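Local coordinates for mannitol dehydrogenase (Pseudomonas fluorescens, PDB 1LJ8), which binds NAD and probably oxidises mannitol at its second carbon, as a long-chain dehydrogenase of the mannitol dehydrogenase family, at residues Val186-Val198 / Thr289-Gly301. Residues are numbered along the deposited sequence; the frame is centred on the assembly and turned at random.
Sequences VMSCDNLPHNGAV and TPYEEMKIGLLNG. With NAD (nicotinamide-adenine-dinucleotide), chain B.
One face of the H194 ring lies against T289, whose methyl CG2 makes a CH-pi contact 4.0 Å from the ring centroid, offset toward the rim; at the ring edge stands the carboxylate of E293. H194 NE2 gives a nearly straight hydrogen bond of 2.6 Å to E293 OE2, which accepts on its anti lone pair, the two flat groups being only 29° apart. The amide of N191 is the second flat group. Its OD1 takes a hydrogen bond from K295 NZ at 2.9 Å, NZ sitting above the carbonyl plane and not on a lone pair, and a water lies within hydrogen-bonding distance of both this OD1 and E292 OE1. K295 NZ also binds N300 OD1 at 2.8 Å, this time in the carbonyl plane on a lone pair. N191 ND2 is held by E133, an NAD-binding residue, so the amide is gripped at both ends. With CG beside the backbone N (chi1 -72°), N191 stands between helix 289-313 and the cofactor, its CB 3.6 Å from I296 CD1. I296 CG2 also packs on P193 CG, while E292 CG lies against the carbonyl oxygens of L192 and P193. An alanine here would probably cost K295 one of its two amide acceptors and leave E133 OE2 without this donor. The loop joins strand 185-188 of the Rossmann domain to helix 195-210 and closes on the ribose beside the nicotinamide: NAD O2D donates to D190 OD1 and accepts from N191 N at 2.9 Å, while Y136 OH bonds D190 OD2. N191 thus touches both ribose and lysine, through its backbone N and its OD1, consistent with a polar network that fixes K295 near the nicotinamide at the junction of the two domains.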
loop_
_atom_site.group_PDB
_atom_site.type_symbol
_atom_site.label_atom_id
_atom_site.label_comp_id
_atom_site.label_asym_id
_atom_site.label_seq_id
_atom_site.Cartn_x
_atom_site.Cartn_y
_atom_site.Cartn_z
ATOM N N VAL A 186 -12.872 -3.700 11.325
ATOM C CA VAL A 186 -11.453 -3.510 10.985
ATOM C C VAL A 186 -11.441 -3.458 9.451
ATOM O O VAL A 186 -11.807 -4.426 8.761
ATOM C CB VAL A 186 -10.545 -4.627 11.473
ATOM C CG1 VAL A 186 -9.062 -4.241 11.157
ATOM C CG2 VAL A 186 -10.654 -4.741 12.995
HETATM N N MSE A 187 -11.020 -2.303 8.943
HETATM C CA MSE A 187 -11.062 -2.003 7.511
HETATM C C MSE A 187 -9.691 -1.863 6.877
HETATM O O MSE A 187 -9.097 -0.791 6.922
HETATM C CB MSE A 187 -11.894 -0.695 7.352
HETATM C CG MSE A 187 -12.313 -0.378 5.917
HETATM SE SE MSE A 187 -13.271 1.315 5.766
HETATM C CE MSE A 187 -11.811 2.613 5.989
ATOM N N SER A 188 -9.209 -2.919 6.216
ATOM C CA SER A 188 -7.879 -2.877 5.579
ATOM C C SER A 188 -7.923 -2.063 4.288
ATOM O O SER A 188 -8.818 -2.249 3.467
ATOM C CB SER A 188 -7.418 -4.295 5.184
ATOM O OG SER A 188 -6.156 -4.188 4.506
ATOM N N CYS A 189 -6.952 -1.178 4.124
ATOM C CA CYS A 189 -6.842 -0.390 2.888
ATOM C C CYS A 189 -5.459 -0.654 2.290
ATOM O O CYS A 189 -4.879 0.209 1.614
ATOM C CB CYS A 189 -7.023 1.112 3.182
ATOM S SG CYS A 189 -8.675 1.459 3.792
ATOM N N ASP A 190 -4.919 -1.850 2.533
ATOM C CA ASP A 190 -3.629 -2.219 1.942
ATOM C C ASP A 190 -3.773 -3.053 0.666
ATOM O O ASP A 190 -4.820 -3.647 0.409
ATOM C CB ASP A 190 -2.771 -3.001 2.965
ATOM C CG ASP A 190 -2.199 -2.080 4.062
ATOM O OD1 ASP A 190 -1.383 -1.196 3.678
ATOM O OD2 ASP A 190 -2.539 -2.267 5.286
ATOM N N ASN A 191 -2.691 -3.108 -0.103
ATOM C CA ASN A 191 -2.675 -3.832 -1.368
ATOM C C ASN A 191 -2.459 -5.329 -1.193
ATOM O O ASN A 191 -1.347 -5.810 -1.410
ATOM C CB ASN A 191 -1.538 -3.281 -2.226
ATOM C CG ASN A 191 -1.818 -1.896 -2.756
ATOM O OD1 ASN A 191 -2.978 -1.515 -2.996
ATOM N ND2 ASN A 191 -0.745 -1.163 -3.045
ATOM N N LEU A 192 -3.513 -6.055 -0.853
ATOM C CA LEU A 192 -3.438 -7.517 -0.719
ATOM C C LEU A 192 -4.636 -7.961 -1.540
ATOM O O LEU A 192 -5.680 -7.326 -1.485
ATOM C CB LEU A 192 -3.629 -7.987 0.739
ATOM C CG LEU A 192 -2.326 -7.871 1.560
ATOM C CD1 LEU A 192 -2.177 -6.430 2.099
ATOM C CD2 LEU A 192 -2.378 -8.869 2.753
ATOM N N PRO A 193 -4.513 -9.069 -2.269
ATOM C CA PRO A 193 -5.651 -9.523 -3.081
ATOM C C PRO A 193 -7.003 -9.597 -2.329
ATOM O O PRO A 193 -8.051 -9.141 -2.828
ATOM C CB PRO A 193 -5.165 -10.880 -3.574
ATOM C CG PRO A 193 -3.698 -10.653 -3.797
ATOM C CD PRO A 193 -3.289 -9.842 -2.575
ATOM N N HIS A 194 -7.004 -10.243 -1.168
ATOM C CA HIS A 194 -8.214 -10.333 -0.362
ATOM C C HIS A 194 -7.811 -9.671 0.972
ATOM O O HIS A 194 -7.631 -10.352 1.981
ATOM C CB HIS A 194 -8.598 -11.806 -0.096
ATOM C CG HIS A 194 -8.920 -12.591 -1.342
ATOM N ND1 HIS A 194 -9.189 -13.948 -1.310
ATOM C CD2 HIS A 194 -8.925 -12.234 -2.653
ATOM C CE1 HIS A 194 -9.327 -14.395 -2.553
ATOM N NE2 HIS A 194 -9.171 -13.378 -3.387
ATOM N N ASN A 195 -7.703 -8.345 0.979
ATOM C CA ASN A 195 -7.228 -7.671 2.194
ATOM C C ASN A 195 -8.076 -7.864 3.445
ATOM O O ASN A 195 -7.514 -8.013 4.553
ATOM C CB ASN A 195 -6.946 -6.196 1.924
ATOM C CG ASN A 195 -8.061 -5.493 1.176
ATOM O OD1 ASN A 195 -9.239 -5.860 1.250
ATOM N ND2 ASN A 195 -7.685 -4.435 0.449
ATOM N N GLY A 196 -9.400 -7.888 3.300
ATOM C CA GLY A 196 -10.223 -8.135 4.476
ATOM C C GLY A 196 -10.031 -9.578 4.974
ATOM O O GLY A 196 -9.899 -9.798 6.174
ATOM N N ALA A 197 -10.060 -10.558 4.079
ATOM C CA ALA A 197 -9.899 -11.954 4.512
ATOM C C ALA A 197 -8.545 -12.175 5.197
ATOM O O ALA A 197 -8.461 -12.960 6.170
ATOM C CB ALA A 197 -10.031 -12.920 3.321
ATOM N N VAL A 198 -7.496 -11.515 4.692
ATOM C CA VAL A 198 -6.155 -11.655 5.284
ATOM C C VAL A 198 -6.160 -11.030 6.695
ATOM O O VAL A 198 -5.623 -11.642 7.654
ATOM C CB VAL A 198 -5.062 -10.987 4.395
ATOM C CG1 VAL A 198 -3.665 -11.007 5.118
ATOM C CG2 VAL A 198 -4.887 -11.804 3.083
ATOM N N THR A 289 -13.553 -9.130 -4.426
ATOM C CA THR A 289 -12.295 -9.809 -4.712
ATOM C C THR A 289 -11.843 -9.884 -6.165
ATOM O O THR A 289 -10.672 -9.701 -6.430
ATOM C CB THR A 289 -12.183 -11.201 -3.984
ATOM O OG1 THR A 289 -13.205 -12.093 -4.423
ATOM C CG2 THR A 289 -12.362 -11.006 -2.453
ATOM N N PRO A 290 -12.744 -10.118 -7.138
ATOM C CA PRO A 290 -12.138 -10.145 -8.470
ATOM C C PRO A 290 -11.561 -8.793 -8.933
ATOM O O PRO A 290 -10.610 -8.754 -9.713
ATOM C CB PRO A 290 -13.274 -10.651 -9.379
ATOM C CG PRO A 290 -14.507 -10.354 -8.640
ATOM C CD PRO A 290 -14.156 -10.540 -7.172
ATOM N N TYR A 291 -12.135 -7.695 -8.438
ATOM C CA TYR A 291 -11.666 -6.352 -8.770
ATOM C C TYR A 291 -10.315 -6.088 -8.086
ATOM O O TYR A 291 -9.408 -5.563 -8.699
ATOM C CB TYR A 291 -12.668 -5.307 -8.304
ATOM C CG TYR A 291 -14.025 -5.497 -8.941
ATOM C CD1 TYR A 291 -15.142 -5.831 -8.173
ATOM C CD2 TYR A 291 -14.176 -5.370 -10.328
ATOM C CE1 TYR A 291 -16.399 -6.032 -8.788
ATOM C CE2 TYR A 291 -15.397 -5.576 -10.942
ATOM C CZ TYR A 291 -16.509 -5.904 -10.170
ATOM O OH TYR A 291 -17.719 -6.137 -10.814
ATOM N N GLU A 292 -10.190 -6.467 -6.810
ATOM C CA GLU A 292 -8.901 -6.257 -6.119
ATOM C C GLU A 292 -7.853 -7.203 -6.731
ATOM O O GLU A 292 -6.688 -6.829 -6.888
ATOM C CB GLU A 292 -9.039 -6.494 -4.600
ATOM C CG GLU A 292 -7.721 -6.206 -3.792
ATOM C CD GLU A 292 -7.158 -4.754 -3.910
ATOM O OE1 GLU A 292 -6.173 -4.430 -3.182
ATOM O OE2 GLU A 292 -7.670 -3.920 -4.695
ATOM N N GLU A 293 -8.243 -8.430 -7.089
ATOM C CA GLU A 293 -7.272 -9.362 -7.714
ATOM C C GLU A 293 -6.752 -8.751 -9.013
ATOM O O GLU A 293 -5.545 -8.829 -9.325
ATOM C CB GLU A 293 -7.936 -10.727 -8.024
ATOM C CG GLU A 293 -8.126 -11.577 -6.783
ATOM C CD GLU A 293 -9.120 -12.724 -6.976
ATOM O OE1 GLU A 293 -9.513 -12.984 -8.139
ATOM O OE2 GLU A 293 -9.497 -13.350 -5.946
HETATM N N MSE A 294 -7.680 -8.183 -9.773
HETATM C CA MSE A 294 -7.380 -7.522 -11.038
HETATM C C MSE A 294 -6.403 -6.350 -10.894
HETATM O O MSE A 294 -5.407 -6.215 -11.638
HETATM C CB MSE A 294 -8.666 -6.961 -11.662
HETATM C CG MSE A 294 -8.416 -6.153 -12.907
HETATM SE SE MSE A 294 -10.024 -5.046 -13.354
HETATM C CE MSE A 294 -9.829 -3.644 -12.026
ATOM N N LYS A 295 -6.689 -5.478 -9.941
ATOM C CA LYS A 295 -5.819 -4.320 -9.760
ATOM C C LYS A 295 -4.446 -4.729 -9.254
ATOM O O LYS A 295 -3.409 -4.220 -9.713
ATOM C CB LYS A 295 -6.475 -3.364 -8.769
ATOM C CG LYS A 295 -5.592 -2.136 -8.524
ATOM C CD LYS A 295 -5.256 -2.004 -7.104
ATOM C CE LYS A 295 -4.444 -0.722 -6.848
ATOM N NZ LYS A 295 -3.388 -1.014 -5.809
ATOM N N ILE A 296 -4.416 -5.640 -8.289
ATOM C CA ILE A 296 -3.124 -6.083 -7.751
ATOM C C ILE A 296 -2.301 -6.787 -8.860
ATOM O O ILE A 296 -1.092 -6.540 -9.027
ATOM C CB ILE A 296 -3.314 -7.073 -6.575
ATOM C CG1 ILE A 296 -3.967 -6.358 -5.359
ATOM C CG2 ILE A 296 -1.943 -7.665 -6.186
ATOM C CD1 ILE A 296 -3.058 -5.338 -4.715
ATOM N N GLY A 297 -2.951 -7.654 -9.635
ATOM C CA GLY A 297 -2.219 -8.392 -10.669
ATOM C C GLY A 297 -1.675 -7.546 -11.800
ATOM O O GLY A 297 -0.538 -7.719 -12.272
ATOM N N LEU A 298 -2.504 -6.621 -12.250
ATOM C CA LEU A 298 -2.160 -5.749 -13.361
ATOM C C LEU A 298 -1.453 -4.465 -12.974
ATOM O O LEU A 298 -0.423 -4.144 -13.560
ATOM C CB LEU A 298 -3.444 -5.402 -14.172
ATOM C CG LEU A 298 -4.099 -6.615 -14.872
ATOM C CD1 LEU A 298 -5.467 -6.133 -15.510
ATOM C CD2 LEU A 298 -3.137 -7.177 -15.958
ATOM N N LEU A 299 -1.991 -3.714 -12.017
ATOM C CA LEU A 299 -1.339 -2.436 -11.691
ATOM C C LEU A 299 -0.103 -2.677 -10.842
ATOM O O LEU A 299 1.017 -2.330 -11.242
ATOM C CB LEU A 299 -2.323 -1.493 -10.968
ATOM C CG LEU A 299 -1.886 -0.025 -10.834
ATOM C CD1 LEU A 299 -3.140 0.837 -10.493
ATOM C CD2 LEU A 299 -0.810 0.112 -9.695
ATOM N N ASN A 300 -0.268 -3.325 -9.685
ATOM C CA ASN A 300 0.920 -3.530 -8.849
ATOM C C ASN A 300 1.912 -4.489 -9.474
ATOM O O ASN A 300 3.112 -4.317 -9.331
ATOM C CB ASN A 300 0.479 -3.971 -7.451
ATOM C CG ASN A 300 -0.406 -2.905 -6.787
ATOM O OD1 ASN A 300 -1.637 -3.008 -6.774
ATOM N ND2 ASN A 300 0.219 -1.864 -6.254
ATOM N N GLY A 301 1.416 -5.527 -10.149
ATOM C CA GLY A 301 2.309 -6.432 -10.821
ATOM C C GLY A 301 3.126 -5.670 -11.860
ATOM O O GLY A 301 4.327 -5.901 -11.967
HETATM P PA NAD B . 3.984 5.573 3.665
HETATM O O1A NAD B . 5.354 5.128 3.649
HETATM O O2A NAD B . 3.587 6.994 3.451
HETATM O O5B NAD B . 3.291 5.172 5.046
HETATM C C5B NAD B . 3.335 3.784 5.500
HETATM C C4B NAD B . 2.690 3.925 6.894
HETATM O O4B NAD B . 2.617 2.554 7.468
HETATM C C3B NAD B . 3.541 4.686 7.972
HETATM O O3B NAD B . 2.598 5.374 8.815
HETATM C C2B NAD B . 4.289 3.552 8.688
HETATM O O2B NAD B . 4.727 3.908 9.993
HETATM C C1B NAD B . 3.201 2.498 8.764
HETATM N N9A NAD B . 3.654 1.159 8.970
HETATM C C8A NAD B . 4.638 0.420 8.344
HETATM N N7A NAD B . 4.718 -0.806 8.807
HETATM C C5A NAD B . 3.734 -0.863 9.783
HETATM C C6A NAD B . 3.357 -1.938 10.595
HETATM N N6A NAD B . 3.887 -3.162 10.569
HETATM N N1A NAD B . 2.340 -1.727 11.516
HETATM C C2A NAD B . 1.706 -0.491 11.625
HETATM N N3A NAD B . 2.049 0.585 10.814
HETATM C C4A NAD B . 3.082 0.335 9.906
HETATM O O3 NAD B . 3.228 4.648 2.620
HETATM P PN NAD B . 1.891 4.887 1.759
HETATM O O1N NAD B . 2.261 5.424 0.446
HETATM O O2N NAD B . 0.976 5.677 2.588
HETATM O O5D NAD B . 1.384 3.416 1.507
HETATM C C5D NAD B . 0.938 2.677 2.637
HETATM C C4D NAD B . 0.179 1.545 2.095
HETATM O O4D NAD B . -1.080 1.912 1.494
HETATM C C3D NAD B . 0.882 0.607 1.050
HETATM O O3D NAD B . 1.824 -0.272 1.655
HETATM C C2D NAD B . -0.281 -0.047 0.331
HETATM O O2D NAD B . -0.694 -1.238 0.987
HETATM C C1D NAD B . -1.376 1.049 0.361
HETATM N N1N NAD B . -1.490 1.833 -0.885
HETATM C C2N NAD B . -0.585 2.827 -1.301
HETATM C C3N NAD B . -0.780 3.399 -2.531
HETATM C C7N NAD B . 0.224 4.462 -3.016
HETATM O O7N NAD B . 0.144 4.809 -4.204
HETATM N N7N NAD B . 1.172 4.920 -2.227
HETATM C C4N NAD B . -1.893 2.973 -3.407
HETATM C C5N NAD B . -2.802 1.984 -2.921
HETATM C C6N NAD B . -2.618 1.387 -1.642
HETATM O O HOH W 1 -5.555 -1.966 -3.730
#